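Local coordinates for protein Vpx (Simian immunodeficiency virus, PDB 4CC9) that recruits the host CUL4A-DDB1 ubiquitin ligase through DCAF1 to degrade SAMHD1, and helps carry the viral pre-integration complex into the nucleus, at residues 50-55 and 76-81. Numbering follows the deposited sequence.
Sequences ELIFQV and YRYLCL
Y78 reaches from segment 76-81 to V55 and I52 of segment 50-55, an example of one long aromatic side chain spanning two helices that keep their distance. The short axes approach no closer than 11.3 Å and run roughly antiparallel, at 148°, with V55 and Y78 the nearest pair of CA atoms, 7.5 Å apart. Y78 leaves its backbone at a slant to segment 50-55, and it is the end of its side chain that comes nearer. With CG swung anti to the backbone N (chi1 164°), the ring extends to the other segment and brings one long edge against V55. Methyl CG1 of V55 lies 4.0 Å from CD1 of Y78, and the carbonyl carbon C of V55 comes near the ring plane, 4.0 Å from CE1. Further along, the phenol oxygen OH of Y78 stands 3.6 Å from the CG2 branch of I52. That buried oxygen is hydrogen-bonded to OD1 of N40, which ties the ring's far end to a third helix, 25-43. W56 meets the same ring edge-to-face. About one turn further along helix 71-91, L81 brings its CD1 within 4.2 Å of V55 CG1, so CG1 of V55 touches both Y78 and L81. Both V55 and L81 also pack on apolar side chains of another protein's chain. No hydrogen bond joins the two segments; apolar and aromatic side chains make the contact between helices 49-66 and 71-91, with A43 of helix 25-43 touching I52, as in the zinc-bound three-helix fold of the Vpr/Vpx family.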
loop_
_atom_site.group_PDB
_atom_site.type_symbol
_atom_site.label_atom_id
_atom_site.label_comp_id
_atom_site.label_asym_id
_atom_site.label_seq_id
_atom_site.Cartn_x
_atom_site.Cartn_y
_atom_site.Cartn_z
ATOM N N GLU B 50 -11.706 2.322 24.439
ATOM C CA GLU B 50 -13.130 2.033 24.473
ATOM C C GLU B 50 -13.694 1.771 23.082
ATOM O O GLU B 50 -14.784 1.213 22.938
ATOM C CB GLU B 50 -13.904 3.110 25.239
ATOM C CG GLU B 50 -13.643 3.066 26.755
ATOM C CD GLU B 50 -13.896 1.684 27.382
ATOM O OE1 GLU B 50 -14.982 1.103 27.149
ATOM O OE2 GLU B 50 -13.008 1.176 28.113
ATOM N N LEU B 51 -12.935 2.143 22.058
ATOM C CA LEU B 51 -13.345 1.882 20.681
ATOM C C LEU B 51 -13.160 0.385 20.391
ATOM O O LEU B 51 -14.039 -0.281 19.821
ATOM C CB LEU B 51 -12.527 2.757 19.725
ATOM C CG LEU B 51 -12.790 2.753 18.214
ATOM C CD1 LEU B 51 -12.007 1.656 17.514
ATOM C CD2 LEU B 51 -14.271 2.632 17.895
ATOM N N ILE B 52 -12.014 -0.133 20.816
ATOM C CA ILE B 52 -11.708 -1.547 20.701
ATOM C C ILE B 52 -12.768 -2.389 21.409
ATOM O O ILE B 52 -13.388 -3.261 20.787
ATOM C CB ILE B 52 -10.323 -1.843 21.292
ATOM C CG1 ILE B 52 -9.251 -1.142 20.451
ATOM C CG2 ILE B 52 -10.083 -3.358 21.406
ATOM C CD1 ILE B 52 -7.846 -1.309 20.975
ATOM N N PHE B 53 -12.986 -2.119 22.699
ATOM C CA PHE B 53 -14.020 -2.825 23.457
ATOM C C PHE B 53 -15.381 -2.782 22.775
ATOM O O PHE B 53 -16.071 -3.798 22.696
ATOM C CB PHE B 53 -14.115 -2.292 24.886
ATOM C CG PHE B 53 -13.182 -2.984 25.846
ATOM C CD1 PHE B 53 -11.841 -2.638 25.901
ATOM C CD2 PHE B 53 -13.643 -4.005 26.674
ATOM C CE1 PHE B 53 -10.973 -3.285 26.781
ATOM C CE2 PHE B 53 -12.778 -4.653 27.553
ATOM C CZ PHE B 53 -11.442 -4.291 27.606
ATOM N N GLN B 54 -15.745 -1.622 22.237
ATOM C CA GLN B 54 -17.053 -1.473 21.608
ATOM C C GLN B 54 -17.211 -2.285 20.308
ATOM O O GLN B 54 -18.251 -2.912 20.079
ATOM C CB GLN B 54 -17.350 0.000 21.369
ATOM C CG GLN B 54 -18.820 0.326 21.354
ATOM N N VAL B 55 -16.181 -2.291 19.469
ATOM C CA VAL B 55 -16.263 -3.045 18.225
ATOM C C VAL B 55 -16.246 -4.546 18.513
ATOM O O VAL B 55 -16.944 -5.324 17.857
ATOM C CB VAL B 55 -15.134 -2.669 17.242
ATOM C CG1 VAL B 55 -15.196 -3.554 16.019
ATOM C CG2 VAL B 55 -15.238 -1.187 16.843
ATOM N N TYR B 76 -12.969 -13.625 13.080
ATOM C CA TYR B 76 -12.403 -13.217 11.802
ATOM C C TYR B 76 -13.029 -11.924 11.259
ATOM O O TYR B 76 -12.300 -11.028 10.793
ATOM C CB TYR B 76 -12.516 -14.352 10.788
ATOM C CG TYR B 76 -11.949 -14.012 9.429
ATOM C CD1 TYR B 76 -10.592 -14.140 9.170
ATOM C CD2 TYR B 76 -12.775 -13.564 8.402
ATOM C CE1 TYR B 76 -10.074 -13.826 7.919
ATOM C CE2 TYR B 76 -12.264 -13.249 7.150
ATOM C CZ TYR B 76 -10.919 -13.386 6.911
ATOM O OH TYR B 76 -10.421 -13.073 5.663
ATOM N N ARG B 77 -14.363 -11.814 11.310
ATOM C CA ARG B 77 -15.004 -10.548 10.914
ATOM C C ARG B 77 -14.503 -9.397 11.792
ATOM O O ARG B 77 -14.312 -8.274 11.320
ATOM C CB ARG B 77 -16.536 -10.624 10.969
ATOM C CG ARG B 77 -17.142 -11.679 10.030
ATOM C CD ARG B 77 -16.792 -11.409 8.566
ATOM N NE ARG B 77 -17.249 -10.082 8.174
ATOM C CZ ARG B 77 -18.433 -9.816 7.623
ATOM N NH1 ARG B 77 -19.296 -10.799 7.368
ATOM N NH2 ARG B 77 -18.758 -8.554 7.322
ATOM N N TYR B 78 -14.269 -9.681 13.067
ATOM C CA TYR B 78 -13.795 -8.645 13.968
ATOM C C TYR B 78 -12.367 -8.205 13.598
ATOM O O TYR B 78 -12.074 -7.010 13.554
ATOM C CB TYR B 78 -13.868 -9.123 15.430
ATOM C CG TYR B 78 -13.044 -8.277 16.379
ATOM C CD1 TYR B 78 -13.533 -7.070 16.863
ATOM C CD2 TYR B 78 -11.781 -8.687 16.792
ATOM C CE1 TYR B 78 -12.784 -6.287 17.742
ATOM C CE2 TYR B 78 -11.027 -7.913 17.668
ATOM C CZ TYR B 78 -11.542 -6.712 18.131
ATOM O OH TYR B 78 -10.818 -5.933 18.988
ATOM N N LEU B 79 -11.486 -9.172 13.347
ATOM C CA LEU B 79 -10.102 -8.870 12.977
ATOM C C LEU B 79 -10.046 -7.981 11.733
ATOM O O LEU B 79 -9.303 -6.995 11.709
ATOM C CB LEU B 79 -9.297 -10.165 12.752
ATOM C CG LEU B 79 -7.836 -10.036 12.317
ATOM C CD1 LEU B 79 -7.027 -9.271 13.346
ATOM C CD2 LEU B 79 -7.208 -11.399 12.070
ATOM N N CYS B 80 -10.840 -8.307 10.712
ATOM C CA CYS B 80 -10.803 -7.522 9.476
ATOM C C CYS B 80 -11.171 -6.055 9.725
ATOM O O CYS B 80 -10.568 -5.151 9.136
ATOM C CB CYS B 80 -11.671 -8.159 8.377
ATOM S SG CYS B 80 -11.044 -9.795 7.766
ATOM N N LEU B 81 -12.126 -5.816 10.623
ATOM C CA LEU B 81 -12.506 -4.438 10.977
ATOM C C LEU B 81 -11.389 -3.685 11.697
ATOM O O LEU B 81 -11.156 -2.504 11.420
ATOM C CB LEU B 81 -13.760 -4.420 11.847
ATOM C CG LEU B 81 -15.067 -4.756 11.135
ATOM C CD1 LEU B 81 -16.173 -4.955 12.154
ATOM C CD2 LEU B 81 -15.441 -3.651 10.128
#